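Local coordinates for 5' nucleotidase family protein (Staphylococcus aureus subsp. aureus, PDB 4Q7F) that belongs to the 5'-nucleotidase family and joins a metal-binding calcineurin-like phosphoesterase domain to a 5'-nucleotidase C-terminal domain, at residues Gly229-Ser237 and Arg255-Gln263; His29-Phe37 and Leu74-Tyr82. All blocks are in the same frame, centred on the assembly; numbering follows the deposited sequence.

Contact 1 of 2, residues Gly229-Ser237 and Arg255-Gln263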
loop_
_atom_site.group_PDB
_atom_site.type_symbol
_atom_site.label_atom_id
_atom_site.label_comp_id
_atom_site.label_asym_id
_atom_site.label_seq_id
_atom_site.Cartn_x
_atom_site.Cartn_y
_atom_site.Cartn_z
ATOM N N GLY A 229 -9.706 -13.308 1.676
ATOM C CA GLY A 229 -10.242 -13.384 3.028
ATOM C C GLY A 229 -11.642 -13.957 3.145
ATOM O O GLY A 229 -11.931 -14.719 4.073
ATOM N N TYR A 230 -12.523 -13.600 2.213
ATOM C CA TYR A 230 -13.887 -14.100 2.275
ATOM C C TYR A 230 -13.926 -15.606 2.030
ATOM O O TYR A 230 -14.546 -16.350 2.796
ATOM C CB TYR A 230 -14.814 -13.380 1.300
ATOM C CG TYR A 230 -16.244 -13.808 1.486
ATOM C CD1 TYR A 230 -16.747 -14.932 0.832
ATOM C CD2 TYR A 230 -17.088 -13.107 2.331
ATOM C CE1 TYR A 230 -18.054 -15.345 1.021
ATOM C CE2 TYR A 230 -18.405 -13.504 2.516
ATOM C CZ TYR A 230 -18.879 -14.624 1.865
ATOM O OH TYR A 230 -20.182 -15.015 2.062
ATOM N N ALA A 231 -13.266 -16.053 0.967
ATOM C CA ALA A 231 -13.226 -17.477 0.641
ATOM C C ALA A 231 -12.642 -18.272 1.818
ATOM O O ALA A 231 -13.066 -19.389 2.088
ATOM C CB ALA A 231 -12.414 -17.712 -0.614
HETATM N N MSE A 232 -11.669 -17.688 2.506
HETATM C CA MSE A 232 -11.042 -18.348 3.666
HETATM C C MSE A 232 -12.037 -18.524 4.797
HETATM O O MSE A 232 -12.170 -19.616 5.367
HETATM C CB MSE A 232 -9.815 -17.551 4.084
HETATM C CG MSE A 232 -8.653 -17.792 3.124
HETATM SE SE MSE A 232 -7.403 -16.253 3.168
HETATM C CE MSE A 232 -6.180 -17.047 4.494
ATOM N N LEU A 233 -12.754 -17.460 5.140
ATOM C CA LEU A 233 -13.768 -17.545 6.196
ATOM C C LEU A 233 -14.927 -18.450 5.784
ATOM O O LEU A 233 -15.325 -19.345 6.530
ATOM C CB LEU A 233 -14.294 -16.150 6.553
ATOM C CG LEU A 233 -13.346 -15.261 7.352
ATOM C CD1 LEU A 233 -13.792 -13.813 7.301
ATOM C CD2 LEU A 233 -13.256 -15.752 8.785
ATOM N N GLU A 234 -15.464 -18.203 4.593
ATOM C CA GLU A 234 -16.570 -18.975 4.060
ATOM C C GLU A 234 -16.299 -20.480 4.161
ATOM O O GLU A 234 -17.189 -21.248 4.506
ATOM C CB GLU A 234 -16.818 -18.591 2.592
ATOM C CG GLU A 234 -17.926 -19.375 1.896
ATOM C CD GLU A 234 -18.014 -19.086 0.397
ATOM O OE1 GLU A 234 -19.142 -19.018 -0.122
ATOM O OE2 GLU A 234 -16.970 -18.912 -0.270
ATOM N N ALA A 235 -15.074 -20.891 3.856
ATOM C CA ALA A 235 -14.703 -22.296 3.883
ATOM C C ALA A 235 -14.252 -22.800 5.247
ATOM O O ALA A 235 -14.555 -23.946 5.611
ATOM C CB ALA A 235 -13.598 -22.551 2.872
ATOM N N PHE A 236 -13.542 -21.968 6.009
ATOM C CA PHE A 236 -12.973 -22.441 7.272
ATOM C C PHE A 236 -13.355 -21.721 8.574
ATOM O O PHE A 236 -12.730 -21.971 9.605
ATOM C CB PHE A 236 -11.443 -22.452 7.135
ATOM C CG PHE A 236 -10.971 -23.119 5.892
ATOM C CD1 PHE A 236 -11.195 -24.480 5.695
ATOM C CD2 PHE A 236 -10.318 -22.401 4.902
ATOM C CE1 PHE A 236 -10.777 -25.106 4.529
ATOM C CE2 PHE A 236 -9.892 -23.023 3.740
ATOM C CZ PHE A 236 -10.126 -24.375 3.548
ATOM N N SER A 237 -14.391 -20.883 8.553
ATOM C CA SER A 237 -14.784 -20.144 9.764
ATOM C C SER A 237 -14.873 -20.990 11.040
ATOM O O SER A 237 -14.308 -20.618 12.061
ATOM C CB SER A 237 -16.121 -19.419 9.577
ATOM O OG SER A 237 -16.411 -18.650 10.740
ATOM N N ARG A 255 -17.956 -10.145 13.812
ATOM C CA ARG A 255 -17.952 -11.592 13.911
ATOM C C ARG A 255 -18.407 -12.203 12.589
ATOM O O ARG A 255 -19.317 -11.679 11.951
ATOM C CB ARG A 255 -18.922 -12.023 15.026
ATOM C CG ARG A 255 -18.839 -11.168 16.291
ATOM C CD ARG A 255 -17.538 -11.341 17.058
ATOM N NE ARG A 255 -17.606 -12.461 17.994
ATOM C CZ ARG A 255 -18.023 -12.361 19.258
ATOM N NH1 ARG A 255 -18.050 -13.443 20.024
ATOM N NH2 ARG A 255 -18.413 -11.188 19.764
ATOM N N PHE A 256 -17.745 -13.279 12.162
ATOM C CA PHE A 256 -18.164 -14.027 10.964
ATOM C C PHE A 256 -18.483 -15.365 11.614
ATOM O O PHE A 256 -17.572 -16.117 11.973
ATOM C CB PHE A 256 -17.081 -14.189 9.902
ATOM C CG PHE A 256 -17.562 -14.909 8.656
ATOM C CD1 PHE A 256 -17.636 -16.295 8.617
ATOM C CD2 PHE A 256 -17.944 -14.197 7.529
ATOM C CE1 PHE A 256 -18.084 -16.959 7.486
ATOM C CE2 PHE A 256 -18.383 -14.853 6.383
ATOM C CZ PHE A 256 -18.452 -16.240 6.364
ATOM N N LYS A 257 -19.769 -15.644 11.789
ATOM C CA LYS A 257 -20.203 -16.830 12.514
ATOM C C LYS A 257 -19.573 -16.706 13.921
ATOM O O LYS A 257 -19.854 -15.723 14.610
ATOM C CB LYS A 257 -19.870 -18.120 11.755
ATOM C CG LYS A 257 -20.667 -18.231 10.460
ATOM C CD LYS A 257 -20.412 -19.518 9.704
ATOM C CE LYS A 257 -21.266 -19.548 8.446
ATOM N NZ LYS A 257 -20.918 -20.693 7.572
ATOM N N GLN A 258 -18.710 -17.627 14.344
ATOM C CA GLN A 258 -18.078 -17.499 15.685
ATOM C C GLN A 258 -16.691 -16.864 15.624
ATOM O O GLN A 258 -16.078 -16.577 16.658
ATOM C CB GLN A 258 -17.978 -18.860 16.365
ATOM C CG GLN A 258 -19.336 -19.484 16.639
ATOM C CD GLN A 258 -20.134 -18.677 17.641
ATOM O OE1 GLN A 258 -19.707 -18.481 18.785
ATOM N NE2 GLN A 258 -21.303 -18.217 17.229
ATOM N N THR A 259 -16.205 -16.635 14.410
ATOM C CA THR A 259 -14.869 -16.086 14.214
ATOM C C THR A 259 -14.788 -14.583 14.498
ATOM O O THR A 259 -15.645 -13.826 14.062
ATOM C CB THR A 259 -14.405 -16.333 12.760
ATOM O OG1 THR A 259 -14.470 -17.736 12.459
ATOM C CG2 THR A 259 -12.975 -15.842 12.564
ATOM N N ALA A 260 -13.765 -14.161 15.246
ATOM C CA ALA A 260 -13.537 -12.743 15.465
ATOM C C ALA A 260 -12.728 -12.247 14.260
ATOM O O ALA A 260 -11.636 -12.774 13.978
ATOM C CB ALA A 260 -12.772 -12.496 16.760
ATOM N N VAL A 261 -13.266 -11.251 13.548
ATOM C CA VAL A 261 -12.620 -10.688 12.351
ATOM C C VAL A 261 -12.165 -9.246 12.592
ATOM O O VAL A 261 -12.952 -8.393 13.031
ATOM C CB VAL A 261 -13.574 -10.707 11.152
ATOM C CG1 VAL A 261 -12.850 -10.246 9.896
ATOM C CG2 VAL A 261 -14.182 -12.094 10.982
ATOM N N ILE A 262 -10.893 -8.989 12.283
ATOM C CA ILE A 262 -10.271 -7.695 12.469
ATOM C C ILE A 262 -9.469 -7.173 11.274
ATOM O O ILE A 262 -8.723 -7.926 10.609
ATOM C CB ILE A 262 -9.226 -7.779 13.601
ATOM C CG1 ILE A 262 -9.894 -7.955 14.957
ATOM C CG2 ILE A 262 -8.347 -6.529 13.615
ATOM C CD1 ILE A 262 -10.508 -6.690 15.532
ATOM N N GLN A 263 -9.621 -5.874 11.017
ATOM C CA GLN A 263 -8.789 -5.160 10.050
ATOM C C GLN A 263 -8.592 -3.813 10.744
ATOM O O GLN A 263 -9.561 -3.064 10.965
ATOM C CB GLN A 263 -9.384 -5.038 8.639
ATOM C CG GLN A 263 -8.260 -4.651 7.662
ATOM C CD GLN A 263 -8.596 -4.782 6.197
ATOM O OE1 GLN A 263 -8.352 -3.863 5.416
ATOM N NE2 GLN A 263 -9.124 -5.931 5.805
HETATM O O HOH W 1 -17.539 -19.759 13.364
#
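The hydroxyl of Ser237 sits among three oxygens. Its OG is 2.7 Å from Thr259 OG1, 3.0 Å from the carbonyl O of Phe256, a weak bond at best, and 3.1 Å from a water that takes the N-H of Gln258. OG reaches this place because it stands anti to its own backbone N (chi1 -176°), directed at the hairpin. Thr259 OG1 has a further hydrogen bond with Ile240 O, which ties the same hydroxyl pair to the chain just before strand 242-244.

Residues 255-263 form a beta hairpin, strands 251-256 and 259-264 joined by a type II' turn from Phe256 to Thr259, at one side of the six-stranded mixed sheet of the phosphoesterase domain; helix 229-236 packs on it. The Phe256 ring packs against the helix beside Leu233. Leu233 CB rests over the centre of one face, 3.9 Å from the centroid and 8° off the normal, while Ser237 OG comes up in the ring plane at the CD1 edge. Tyr230 crosses Phe256 at about a right angle, the two CE2 atoms 4.1 Å apart. Beyond the ring the two methyls of Leu233 part: CD2 meets Thr259 CG2 at 3.8 Å, and CD1 reaches tip to tip toward Val261 CG2. Phe210 touches both Leu233 and Val261, and Phe243 backs Leu233 and Thr259 from strand 242-244.

Contact 2 of 2, residues His29-Phe37 and Leu74-Tyr82; sequences HGYIFPTDF and LQGSPFCNY. With MN (manganese (II) ion), chain C.
His29 and Gln75 meet beside the manganese ion, and the imidazole links the two loops to it. From CB, which lies 3.4 Å from Gln75 O, the side chain runs through CG, equally near that oxygen, to a ring whose two nitrogens have separate tasks. ND1 donates to Gln75 O at 2.7 Å with an N-H...O angle of 158°; the oxygen lies close to the ring plane, although the donor is tilted from the plane of the carbonyl. CE1 and CD2 flank NE2 next to the metal, and NE2, at the far end, binds manganese at 2.3 Å. Asp27, Asp72 and His249 join it on the metal, together with two waters.

One residue along, a backbone carbonyl is the acceptor. Gly30 O receives the hydroxyl of Ser77 at 2.6 Å, with OG standing above the carbonyl plane. Ser77 is the N-cap of helix 78-85, and the same OG accepts a weak capping bond from Phe79 N; its position between backbone N and carbonyl carbon (chi1 75°) lets it serve both. The loops come close at two glycines: Gly30 CA lies 3.8 Å from Cys80 SG, and Gly76 CA makes a CA-H...O contact of 3.2 Å with His29 O.

The Tyr31 ring lies against the serine, with Ser77 CB over its centre, 3.5 Å from the centroid. Its OH is bridged to Gly76 O by a water. Farther out, Phe37 CD2 packs on Pro78 CD at 3.6 Å, and Ile32 CG1 approaches Phe79 CE2.

With ND1 donating to a backbone carbonyl, NE2 is left to offer its lone pair to the metal. Gln75 O is thus a second-shell acceptor that helps, with the metal bond, to hold the rotation of the imidazole and probably makes it a stronger donor to manganese.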
loop_
_atom_site.group_PDB
_atom_site.type_symbol
_atom_site.label_atom_id
_atom_site.label_comp_id
_atom_site.label_asym_id
_atom_site.label_seq_id
_atom_site.Cartn_x
_atom_site.Cartn_y
_atom_site.Cartn_z
ATOM N N HIS A 29 3.169 1.355 8.078
ATOM C CA HIS A 29 3.830 1.994 6.950
ATOM C C HIS A 29 4.914 2.990 7.293
ATOM O O HIS A 29 5.108 3.974 6.581
ATOM C CB HIS A 29 2.788 2.629 6.014
ATOM C CG HIS A 29 2.180 1.666 5.042
ATOM N ND1 HIS A 29 2.913 1.079 4.040
ATOM C CD2 HIS A 29 0.905 1.241 4.874
ATOM C CE1 HIS A 29 2.124 0.316 3.302
ATOM N NE2 HIS A 29 0.901 0.393 3.790
ATOM N N GLY A 30 5.591 2.755 8.417
ATOM C CA GLY A 30 6.695 3.620 8.824
ATOM C C GLY A 30 6.239 4.935 9.406
ATOM O O GLY A 30 7.042 5.881 9.482
ATOM N N TYR A 31 4.948 5.022 9.772
ATOM C CA TYR A 31 4.416 6.180 10.479
ATOM C C TYR A 31 4.563 5.881 11.979
ATOM O O TYR A 31 3.694 5.286 12.608
ATOM C CB TYR A 31 2.979 6.461 10.105
ATOM C CG TYR A 31 2.879 7.015 8.707
ATOM C CD1 TYR A 31 2.809 6.179 7.615
ATOM C CD2 TYR A 31 2.937 8.382 8.483
ATOM C CE1 TYR A 31 2.749 6.686 6.317
ATOM C CE2 TYR A 31 2.885 8.902 7.193
ATOM C CZ TYR A 31 2.799 8.040 6.121
ATOM O OH TYR A 31 2.758 8.538 4.846
ATOM N N ILE A 32 5.701 6.286 12.511
ATOM C CA ILE A 32 6.076 6.056 13.896
ATOM C C ILE A 32 5.698 7.279 14.740
ATOM O O ILE A 32 5.079 7.157 15.795
ATOM C CB ILE A 32 7.600 5.855 13.987
ATOM C CG1 ILE A 32 8.050 4.685 13.104
ATOM C CG2 ILE A 32 8.033 5.665 15.449
ATOM C CD1 ILE A 32 7.424 3.361 13.431
ATOM N N PHE A 33 6.101 8.455 14.273
ATOM C CA PHE A 33 5.801 9.701 14.950
ATOM C C PHE A 33 4.347 10.069 14.771
ATOM O O PHE A 33 3.697 9.524 13.904
ATOM C CB PHE A 33 6.709 10.791 14.449
ATOM C CG PHE A 33 8.157 10.507 14.716
ATOM C CD1 PHE A 33 8.659 10.613 15.989
ATOM C CD2 PHE A 33 8.982 10.084 13.715
ATOM C CE1 PHE A 33 9.973 10.324 16.251
ATOM C CE2 PHE A 33 10.314 9.803 13.968
ATOM C CZ PHE A 33 10.799 9.913 15.244
ATOM N N PRO A 34 3.817 10.974 15.622
ATOM C CA PRO A 34 2.403 11.365 15.499
ATOM C C PRO A 34 2.221 12.461 14.468
ATOM O O PRO A 34 1.883 13.610 14.826
ATOM C CB PRO A 34 2.068 11.846 16.904
ATOM C CG PRO A 34 3.370 12.374 17.416
ATOM C CD PRO A 34 4.386 11.413 16.912
ATOM N N THR A 35 2.480 12.109 13.201
ATOM C CA THR A 35 2.387 13.049 12.083
ATOM C C THR A 35 2.301 12.350 10.738
ATOM O O THR A 35 2.839 11.252 10.569
ATOM C CB THR A 35 3.616 13.982 12.047
ATOM O OG1 THR A 35 3.523 14.883 10.937
ATOM C CG2 THR A 35 4.912 13.171 11.932
ATOM N N ASP A 36 1.649 13.007 9.771
ATOM C CA ASP A 36 1.572 12.514 8.397
ATOM C C ASP A 36 2.558 13.323 7.514
ATOM O O ASP A 36 2.597 13.167 6.296
ATOM C CB ASP A 36 0.139 12.585 7.845
ATOM C CG ASP A 36 -0.417 13.986 7.788
ATOM O OD1 ASP A 36 0.322 14.985 7.927
ATOM O OD2 ASP A 36 -1.637 14.094 7.581
ATOM N N PHE A 37 3.327 14.200 8.166
ATOM C CA PHE A 37 4.375 15.035 7.531
ATOM C C PHE A 37 3.895 16.109 6.542
ATOM O O PHE A 37 4.700 16.703 5.822
ATOM C CB PHE A 37 5.453 14.159 6.903
ATOM C CG PHE A 37 6.099 13.217 7.870
ATOM C CD1 PHE A 37 7.106 13.660 8.726
ATOM C CD2 PHE A 37 5.694 11.895 7.941
ATOM C CE1 PHE A 37 7.688 12.798 9.638
ATOM C CE2 PHE A 37 6.281 11.026 8.842
ATOM C CZ PHE A 37 7.288 11.478 9.682
ATOM N N LEU A 74 7.672 -1.647 6.594
ATOM C CA LEU A 74 9.018 -1.232 6.182
ATOM C C LEU A 74 9.053 -0.118 5.156
ATOM O O LEU A 74 10.094 0.482 4.923
ATOM C CB LEU A 74 9.744 -2.486 5.687
ATOM C CG LEU A 74 11.240 -2.480 5.451
ATOM C CD1 LEU A 74 11.995 -2.113 6.718
ATOM C CD2 LEU A 74 11.619 -3.879 4.969
ATOM N N GLN A 75 7.910 0.177 4.558
ATOM C CA GLN A 75 7.803 1.222 3.540
ATOM C C GLN A 75 6.521 2.015 3.747
ATOM O O GLN A 75 5.541 1.500 4.287
ATOM C CB GLN A 75 7.775 0.569 2.148
ATOM C CG GLN A 75 7.707 1.526 0.946
ATOM C CD GLN A 75 6.317 2.094 0.676
ATOM O OE1 GLN A 75 5.298 1.528 1.087
ATOM N NE2 GLN A 75 6.270 3.219 -0.035
ATOM N N GLY A 76 6.528 3.277 3.329
ATOM C CA GLY A 76 5.316 4.042 3.355
ATOM C C GLY A 76 5.451 5.507 3.611
ATOM O O GLY A 76 4.890 6.299 2.899
ATOM N N SER A 77 6.227 5.873 4.615
ATOM C CA SER A 77 6.308 7.255 5.007
ATOM C C SER A 77 7.634 7.872 4.607
ATOM O O SER A 77 8.550 7.158 4.249
ATOM C CB SER A 77 6.186 7.330 6.522
ATOM O OG SER A 77 7.391 6.897 7.141
ATOM N N PRO A 78 7.743 9.206 4.702
ATOM C CA PRO A 78 8.997 9.897 4.426
ATOM C C PRO A 78 10.101 9.458 5.362
ATOM O O PRO A 78 11.255 9.659 5.044
ATOM C CB PRO A 78 8.651 11.374 4.684
ATOM C CG PRO A 78 7.197 11.468 4.450
ATOM C CD PRO A 78 6.661 10.166 4.973
ATOM N N PHE A 79 9.764 8.873 6.505
ATOM C CA PHE A 79 10.800 8.360 7.427
ATOM C C PHE A 79 11.522 7.197 6.711
ATOM O O PHE A 79 12.774 7.061 6.750
ATOM C CB PHE A 79 10.161 7.952 8.761
ATOM C CG PHE A 79 11.114 7.271 9.733
ATOM C CD1 PHE A 79 12.370 7.802 9.993
ATOM C CD2 PHE A 79 10.729 6.123 10.413
ATOM C CE1 PHE A 79 13.233 7.194 10.898
ATOM C CE2 PHE A 79 11.590 5.516 11.324
ATOM C CZ PHE A 79 12.845 6.052 11.563
ATOM N N CYS A 80 10.736 6.402 5.995
ATOM C CA CYS A 80 11.283 5.303 5.220
ATOM C C CYS A 80 12.223 5.861 4.113
ATOM O O CYS A 80 13.338 5.353 3.943
ATOM C CB CYS A 80 10.159 4.426 4.692
ATOM S SG CYS A 80 9.235 3.571 6.009
ATOM N N ASN A 81 11.803 6.914 3.391
ATOM C CA ASN A 81 12.686 7.544 2.401
ATOM C C ASN A 81 13.974 8.004 3.056
ATOM O O ASN A 81 15.076 7.783 2.520
ATOM C CB ASN A 81 12.058 8.766 1.740
ATOM C CG ASN A 81 10.806 8.432 0.982
ATOM O OD1 ASN A 81 9.833 7.952 1.556
ATOM N ND2 ASN A 81 10.798 8.728 -0.306
ATOM N N TYR A 82 13.820 8.670 4.198
ATOM C CA TYR A 82 14.952 9.174 4.975
ATOM C C TYR A 82 15.959 8.074 5.284
ATOM O O TYR A 82 17.167 8.271 5.126
ATOM C CB TYR A 82 14.457 9.833 6.263
ATOM C CG TYR A 82 15.571 10.308 7.181
ATOM C CD1 TYR A 82 16.098 11.584 7.057
ATOM C CD2 TYR A 82 16.084 9.485 8.164
ATOM C CE1 TYR A 82 17.115 12.029 7.879
ATOM C CE2 TYR A 82 17.115 9.913 8.985
ATOM C CZ TYR A 82 17.627 11.187 8.834
ATOM O OH TYR A 82 18.634 11.632 9.651
HETATM MN MN MN C . -0.582 -1.201 3.185
HETATM O O HOH W 2 1.963 7.178 2.745
HETATM O O HOH W 3 -1.503 -2.175 1.361
HETATM O O HOH W 4 -0.272 0.039 1.105
#

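In the fold
Both contacts belong to the calcineurin-like phosphoesterase part of the chain, but they share no helix or strand; their centres are 31 Å apart and their nearest atoms about 10 Å. Contact 1 is partly buried, about 23 Å from the chain centre, and sets a helix on a hairpin at one side of a six-stranded sheet. Contact 2 is buried, about 13 Å from that centre, and joins a loop to the approach and first turn of a helix. The polar bonds of contact 1 gather round one shared hydroxyl, that of Ser237, away from the metals, whereas those of contact 2 are backbone-directed and include one that orients a manganese ligand.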